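Local coordinates for protein actibind (Aspergillus niger, PDB 3D3Z) that cleaves RNA as a T2-family ribonuclease, probably with little base specificity and a preference for adenylic acid, at residues 51-56 with 140-145; 148-153 with 201-206. All blocks are in the same frame, centred on the assembly; numbering follows the deposited sequence.

In the fold
Helix 134-147 and helix 152-158 follow each other along the chain, and both regions pack on one antiparallel sheet in which strand 29-35 lies between strands 49-56 and 195-206. Interaction 1 sets the first helix across strand 49-56; interaction 2 sets the turn leading into the second against strand 195-206. Both are buried, with centres about 10 Å apart, and they touch where D56 OD2 packs against Y202 CE1. Their chemistry differs. Interaction 1 is purely apolar across the two segments, on the strand that carries the probable active-site residue H51. The 148-153 with 201-206 contact mixes aliphatic-aromatic packing with a buried hydroxyl pair.

Interaction 1 of 2, residues 51-56 with 140-145; sequences HGLWPD and FQQVVD. With D3Z (1-(5-deoxy-beta-L-xylofuranosyl)pyrimidine-2,4(1H,3H)-dione), chain E.
L53 and V143 make the heart of this contact, two aliphatic side chains that lie alongside each other and run in opposite senses. At the start of L53, CB lies 3.5 Å from V143 CG2, tight for two carbons. With CG anti to the backbone N (chi1 179°), the leucine carries its CD2 branch along the same methyl, 3.9 Å from V143 CG2, and on to the fringe of Q142, with CG of that residue 4.5 Å from CD2. Valine's short methyls let the helix come close to the strand, CG1 sitting 4.0 Å from G52 O, while the longer leucine extends toward Q142; no hydrogen bond joins the segments.

G52 and H51 both face T33, forming a classic beta bulge. Because G52 has no side chain, W54 NE1 can lie close to it and hydrogen-bond E111 OE1. W54 meets H51 with CZ2, at the indole edge, 3.4 Å above the imidazole plane, while F35 stacks on the histidine. H51 lines the D3Z pocket and, like E111, is probably an active-site residue, so the contact backs the catalytic strand of the T2 ribonuclease fold.

The axes of 140-145 and 51-56 approach to 8.4 Å at 105°, setting helix 134-147 across strand 49-56, which pairs with strand 29-35; F140 reaches M91 of helix 85-94 and W112 of helix 104-116.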
loop_
_atom_site.group_PDB
_atom_site.type_symbol
_atom_site.label_atom_id
_atom_site.label_comp_id
_atom_site.label_asym_id
_atom_site.label_seq_id
_atom_site.Cartn_x
_atom_site.Cartn_y
_atom_site.Cartn_z
ATOM N N HIS A 51 -2.776 1.674 4.421
ATOM C CA HIS A 51 -2.436 3.078 4.336
ATOM C C HIS A 51 -2.554 3.527 2.860
ATOM O O HIS A 51 -3.250 4.464 2.547
ATOM C CB HIS A 51 -1.025 3.316 4.901
ATOM C CG HIS A 51 -0.641 4.768 5.046
ATOM N ND1 HIS A 51 0.523 5.150 5.685
ATOM C CD2 HIS A 51 -1.261 5.919 4.677
ATOM C CE1 HIS A 51 0.607 6.473 5.684
ATOM N NE2 HIS A 51 -0.478 6.963 5.100
ATOM N N GLY A 52 -1.835 2.860 1.985
ATOM C CA GLY A 52 -1.846 3.165 0.542
ATOM C C GLY A 52 -0.956 2.336 -0.363
ATOM O O GLY A 52 -0.523 1.242 -0.016
ATOM N N LEU A 53 -0.725 2.899 -1.544
ATOM C CA LEU A 53 0.184 2.410 -2.557
ATOM C C LEU A 53 0.881 3.631 -3.148
ATOM O O LEU A 53 0.223 4.513 -3.663
ATOM C CB LEU A 53 -0.591 1.618 -3.632
ATOM C CG LEU A 53 0.272 1.055 -4.791
ATOM C CD1 LEU A 53 1.278 -0.054 -4.312
ATOM C CD2 LEU A 53 -0.683 0.514 -5.908
ATOM N N TRP A 54 2.204 3.693 -3.020
ATOM C CA TRP A 54 2.975 4.877 -3.320
ATOM C C TRP A 54 4.044 4.569 -4.329
ATOM O O TRP A 54 4.828 3.614 -4.130
ATOM C CB TRP A 54 3.702 5.430 -2.061
ATOM C CG TRP A 54 2.874 5.628 -0.848
ATOM C CD1 TRP A 54 1.505 5.809 -0.775
ATOM C CD2 TRP A 54 3.357 5.725 0.480
ATOM N NE1 TRP A 54 1.113 5.935 0.549
ATOM C CE2 TRP A 54 2.236 5.923 1.336
ATOM C CE3 TRP A 54 4.624 5.633 1.049
ATOM C CZ2 TRP A 54 2.355 6.018 2.736
ATOM C CZ3 TRP A 54 4.745 5.748 2.456
ATOM C CH2 TRP A 54 3.611 5.929 3.277
ATOM N N PRO A 55 4.104 5.359 -5.404
ATOM C CA PRO A 55 5.248 5.337 -6.334
ATOM C C PRO A 55 6.476 6.146 -5.828
ATOM O O PRO A 55 6.418 7.362 -5.684
ATOM C CB PRO A 55 4.668 5.957 -7.616
ATOM C CG PRO A 55 3.553 6.887 -7.119
ATOM C CD PRO A 55 3.061 6.326 -5.825
ATOM N N ASP A 56 7.561 5.461 -5.522
ATOM C CA ASP A 56 8.782 6.128 -5.193
ATOM C C ASP A 56 9.649 6.040 -6.423
ATOM O O ASP A 56 9.638 5.027 -7.178
ATOM C CB ASP A 56 9.541 5.398 -4.078
ATOM C CG ASP A 56 9.108 5.789 -2.642
ATOM O OD1 ASP A 56 8.017 6.395 -2.432
ATOM O OD2 ASP A 56 9.929 5.440 -1.738
ATOM N N PHE A 140 -7.911 1.872 -6.493
ATOM C CA PHE A 140 -8.408 1.392 -5.204
ATOM C C PHE A 140 -8.523 -0.101 -5.181
ATOM O O PHE A 140 -7.971 -0.726 -4.286
ATOM C CB PHE A 140 -9.690 2.088 -4.836
ATOM C CG PHE A 140 -9.440 3.483 -4.365
ATOM C CD1 PHE A 140 -8.959 3.703 -3.071
ATOM C CD2 PHE A 140 -9.581 4.574 -5.195
ATOM C CE1 PHE A 140 -8.636 4.940 -2.617
ATOM C CE2 PHE A 140 -9.266 5.833 -4.737
ATOM C CZ PHE A 140 -8.799 6.017 -3.423
ATOM N N GLN A 141 -9.079 -0.673 -6.248
ATOM C CA GLN A 141 -9.061 -2.140 -6.435
ATOM C C GLN A 141 -7.653 -2.771 -6.391
ATOM O O GLN A 141 -7.464 -3.760 -5.705
ATOM C CB GLN A 141 -9.819 -2.582 -7.716
ATOM C CG GLN A 141 -10.055 -4.109 -7.734
ATOM C CD GLN A 141 -10.931 -4.619 -6.611
ATOM O OE1 GLN A 141 -12.111 -4.283 -6.537
ATOM N NE2 GLN A 141 -10.405 -5.539 -5.810
ATOM N N GLN A 142 -6.693 -2.184 -7.083
ATOM C CA GLN A 142 -5.306 -2.703 -7.162
ATOM C C GLN A 142 -4.649 -2.690 -5.758
ATOM O O GLN A 142 -4.044 -3.645 -5.345
ATOM C CB GLN A 142 -4.511 -1.829 -8.128
ATOM C CG GLN A 142 -3.083 -2.287 -8.399
ATOM C CD GLN A 142 -2.968 -3.678 -8.944
ATOM O OE1 GLN A 142 -3.699 -4.055 -9.852
ATOM N NE2 GLN A 142 -2.047 -4.445 -8.405
ATOM N N VAL A 143 -4.787 -1.571 -5.037
ATOM C CA VAL A 143 -4.225 -1.462 -3.650
ATOM C C VAL A 143 -4.752 -2.609 -2.796
ATOM O O VAL A 143 -4.003 -3.380 -2.132
ATOM C CB VAL A 143 -4.545 -0.087 -2.999
ATOM C CG1 VAL A 143 -3.946 -0.051 -1.560
ATOM C CG2 VAL A 143 -4.019 1.020 -3.868
ATOM N N VAL A 144 -6.055 -2.793 -2.864
ATOM C CA VAL A 144 -6.742 -3.860 -2.129
ATOM C C VAL A 144 -6.231 -5.231 -2.542
ATOM O O VAL A 144 -5.916 -6.085 -1.686
ATOM C CB VAL A 144 -8.303 -3.776 -2.272
ATOM C CG1 VAL A 144 -8.996 -5.131 -1.857
ATOM C CG2 VAL A 144 -8.878 -2.609 -1.399
ATOM N N ASP A 145 -6.109 -5.440 -3.861
ATOM C CA ASP A 145 -5.635 -6.731 -4.360
ATOM C C ASP A 145 -4.231 -7.074 -3.807
ATOM O O ASP A 145 -3.981 -8.198 -3.394
ATOM C CB ASP A 145 -5.598 -6.762 -5.899
ATOM C CG ASP A 145 -6.983 -6.794 -6.531
ATOM O OD1 ASP A 145 -7.971 -7.094 -5.845
ATOM O OD2 ASP A 145 -7.037 -6.570 -7.741
HETATM N N1 D3Z E . -4.027 8.922 8.833
HETATM C C2 D3Z E . -5.398 8.891 8.510
HETATM N N3 D3Z E . -6.090 7.771 8.697
HETATM C C4 D3Z E . -5.522 6.662 9.173
HETATM C C5 D3Z E . -4.189 6.686 9.487
HETATM C C6 D3Z E . -3.436 7.839 9.312
HETATM O O2 D3Z E . -5.984 9.896 8.055
HETATM O O4 D3Z E . -6.161 5.606 9.362
HETATM C "C1'" D3Z E . -3.247 10.116 8.629
HETATM C "C2'" D3Z E . -3.964 10.892 7.543
HETATM O "O2'" D3Z E . -4.533 12.093 8.094
HETATM C "C3'" D3Z E . -2.941 11.108 6.441
HETATM C "C4'" D3Z E . -1.641 10.486 6.919
HETATM O "O3'" D3Z E . -3.350 10.465 5.245
HETATM O "O4'" D3Z E . -1.937 9.781 8.140
HETATM C "C5'" D3Z E . -1.083 9.573 5.833
#

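Interaction 2 of 2, residues 148-153 with 201-206; sequences KTLDSY and YYFNVK
S152 OG is gripped by two groups: Y201 OH donates to it over a very short 2.5 Å, and the serine hydroxyl is also hydrogen-bonded to Q34 OE1. The serine opens helix 152-158, and the N-capped turn before it joins two helices packed on the antiparallel sheet of the T2 ribonuclease fold. D151 occupies the N-cap position and caps a backbone N further along; it is also the centre of an inverse gamma turn, closed by a weak bond of 3.0 Å from S152 N to L150 O. Aspartate suits this place because its carboxylate can serve the helix start and at the same time bond T154 OG1. The Q34 amide, from strand 29-35, completes the polar cluster by giving its NE2 to L150 O, so one glutamine ties both ends of the turn to the sheet.

The phenol of Y201 suits its position twice over. Its hydroxyl meets the buried serine, whose OG lies at the edge of the ring and in its plane, while its face receives a leucine. The forked end of L150 suits it to serve two rings at once. CD2 stands over the Y201 face, 4.0 Å from the centroid and only 17° off the ring normal, a CH-pi contact. CD1 lies between the Y201 and F203 rings, and H182 meets both aromatic rings edge-to-face. On the phenylalanine the leucine approaches at the ring edge rather than over a face, with CD1 4.0 Å from F203 CE2.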
loop_
_atom_site.group_PDB
_atom_site.type_symbol
_atom_site.label_atom_id
_atom_site.label_comp_id
_atom_site.label_asym_id
_atom_site.label_seq_id
_atom_site.Cartn_x
_atom_site.Cartn_y
_atom_site.Cartn_z
ATOM N N LYS A 148 -4.202 -7.702 0.056
ATOM C CA LYS A 148 -4.661 -9.063 0.382
ATOM C C LYS A 148 -3.529 -10.088 0.369
ATOM O O LYS A 148 -3.612 -11.114 1.030
ATOM C CB LYS A 148 -5.782 -9.521 -0.546
ATOM C CG LYS A 148 -7.097 -8.839 -0.266
ATOM C CD LYS A 148 -8.041 -9.078 -1.380
ATOM C CE LYS A 148 -9.401 -8.728 -0.976
ATOM N NZ LYS A 148 -10.388 -9.202 -1.978
ATOM N N THR A 149 -2.476 -9.822 -0.364
ATOM C CA THR A 149 -1.410 -10.804 -0.448
ATOM C C THR A 149 -0.371 -10.614 0.678
ATOM O O THR A 149 0.619 -11.348 0.735
ATOM C CB THR A 149 -0.680 -10.742 -1.816
ATOM O OG1 THR A 149 0.004 -9.503 -1.945
ATOM C CG2 THR A 149 -1.650 -10.941 -3.028
ATOM N N LEU A 150 -0.565 -9.600 1.523
ATOM C CA LEU A 150 0.464 -9.148 2.485
ATOM C C LEU A 150 -0.125 -9.107 3.874
ATOM O O LEU A 150 -0.247 -8.030 4.448
ATOM C CB LEU A 150 0.939 -7.744 2.073
ATOM C CG LEU A 150 1.724 -7.680 0.780
ATOM C CD1 LEU A 150 1.854 -6.254 0.292
ATOM C CD2 LEU A 150 3.096 -8.319 0.970
ATOM N N ASP A 151 -0.547 -10.273 4.371
ATOM C CA ASP A 151 -1.188 -10.402 5.670
ATOM C C ASP A 151 -0.079 -10.427 6.763
ATOM O O ASP A 151 0.336 -11.477 7.247
ATOM C CB ASP A 151 -2.073 -11.637 5.722
ATOM C CG ASP A 151 -2.807 -11.797 7.040
ATOM O OD1 ASP A 151 -2.652 -10.995 7.987
ATOM O OD2 ASP A 151 -3.550 -12.791 7.154
ATOM N N SER A 152 0.356 -9.227 7.104
ATOM C CA SER A 152 1.316 -8.913 8.164
ATOM C C SER A 152 0.978 -9.561 9.501
ATOM O O SER A 152 1.846 -10.170 10.128
ATOM C CB SER A 152 1.361 -7.375 8.293
ATOM O OG SER A 152 1.811 -6.809 7.086
ATOM N N TYR A 153 -0.264 -9.438 9.965
ATOM C CA TYR A 153 -0.645 -10.035 11.245
ATOM C C TYR A 153 -0.350 -11.530 11.308
ATOM O O TYR A 153 0.220 -12.005 12.304
ATOM C CB TYR A 153 -2.102 -9.818 11.583
ATOM C CG TYR A 153 -2.436 -10.288 12.976
ATOM C CD1 TYR A 153 -2.455 -9.381 14.024
ATOM C CD2 TYR A 153 -2.679 -11.650 13.271
ATOM C CE1 TYR A 153 -2.745 -9.768 15.296
ATOM C CE2 TYR A 153 -2.955 -12.056 14.585
ATOM C CZ TYR A 153 -2.976 -11.096 15.588
ATOM O OH TYR A 153 -3.252 -11.413 16.900
ATOM N N TYR A 201 5.973 -2.320 2.252
ATOM C CA TYR A 201 6.470 -3.410 1.407
ATOM C C TYR A 201 6.778 -2.869 0.019
ATOM O O TYR A 201 5.889 -2.358 -0.660
ATOM C CB TYR A 201 5.442 -4.525 1.335
ATOM C CG TYR A 201 5.082 -5.248 2.611
ATOM C CD1 TYR A 201 5.744 -6.435 2.980
ATOM C CD2 TYR A 201 4.025 -4.832 3.413
ATOM C CE1 TYR A 201 5.362 -7.145 4.103
ATOM C CE2 TYR A 201 3.671 -5.534 4.537
ATOM C CZ TYR A 201 4.370 -6.665 4.896
ATOM O OH TYR A 201 4.024 -7.394 5.996
ATOM N N TYR A 202 8.048 -2.983 -0.396
ATOM C CA TYR A 202 8.535 -2.450 -1.666
ATOM C C TYR A 202 8.454 -3.501 -2.769
ATOM O O TYR A 202 8.599 -4.721 -2.527
ATOM C CB TYR A 202 9.980 -1.946 -1.561
ATOM C CG TYR A 202 10.177 -0.735 -0.657
ATOM C CD1 TYR A 202 10.505 0.495 -1.174
ATOM C CD2 TYR A 202 10.056 -0.844 0.734
ATOM C CE1 TYR A 202 10.678 1.623 -0.331
ATOM C CE2 TYR A 202 10.246 0.277 1.586
ATOM C CZ TYR A 202 10.570 1.481 1.041
ATOM O OH TYR A 202 10.746 2.568 1.874
ATOM N N PHE A 203 8.167 -3.008 -3.970
ATOM C CA PHE A 203 7.983 -3.837 -5.170
ATOM C C PHE A 203 8.532 -3.114 -6.384
ATOM O O PHE A 203 8.504 -1.873 -6.507
ATOM C CB PHE A 203 6.497 -4.072 -5.456
ATOM C CG PHE A 203 5.826 -4.961 -4.495
ATOM C CD1 PHE A 203 5.870 -6.325 -4.669
ATOM C CD2 PHE A 203 5.128 -4.428 -3.415
ATOM C CE1 PHE A 203 5.237 -7.137 -3.808
ATOM C CE2 PHE A 203 4.510 -5.246 -2.548
ATOM C CZ PHE A 203 4.553 -6.593 -2.747
ATOM N N ASN A 204 9.019 -3.899 -7.323
ATOM C CA ASN A 204 9.150 -3.403 -8.681
ATOM C C ASN A 204 8.078 -4.132 -9.518
ATOM O O ASN A 204 7.544 -5.172 -9.098
ATOM C CB ASN A 204 10.558 -3.607 -9.247
ATOM C CG ASN A 204 11.675 -2.879 -8.429
ATOM O OD1 ASN A 204 11.583 -1.702 -8.075
ATOM N ND2 ASN A 204 12.730 -3.600 -8.172
ATOM N N VAL A 205 7.773 -3.562 -10.678
ATOM C CA VAL A 205 6.601 -3.946 -11.515
ATOM C C VAL A 205 7.015 -4.252 -12.963
ATOM O O VAL A 205 7.746 -3.504 -13.595
ATOM C CB VAL A 205 5.461 -2.875 -11.453
ATOM C CG1 VAL A 205 4.247 -3.291 -12.314
ATOM C CG2 VAL A 205 5.004 -2.697 -9.980
ATOM N N LYS A 206 6.509 -5.383 -13.453
ATOM C CA LYS A 206 6.566 -5.756 -14.869
ATOM C C LYS A 206 5.198 -5.436 -15.463
ATOM O O LYS A 206 4.199 -5.999 -15.047
ATOM C CB LYS A 206 6.854 -7.242 -14.997
ATOM C CG LYS A 206 8.210 -7.668 -14.437
ATOM C CD LYS A 206 8.322 -9.199 -14.274
ATOM C CE LYS A 206 8.740 -9.884 -15.579
ATOM N NZ LYS A 206 10.128 -9.519 -16.061
#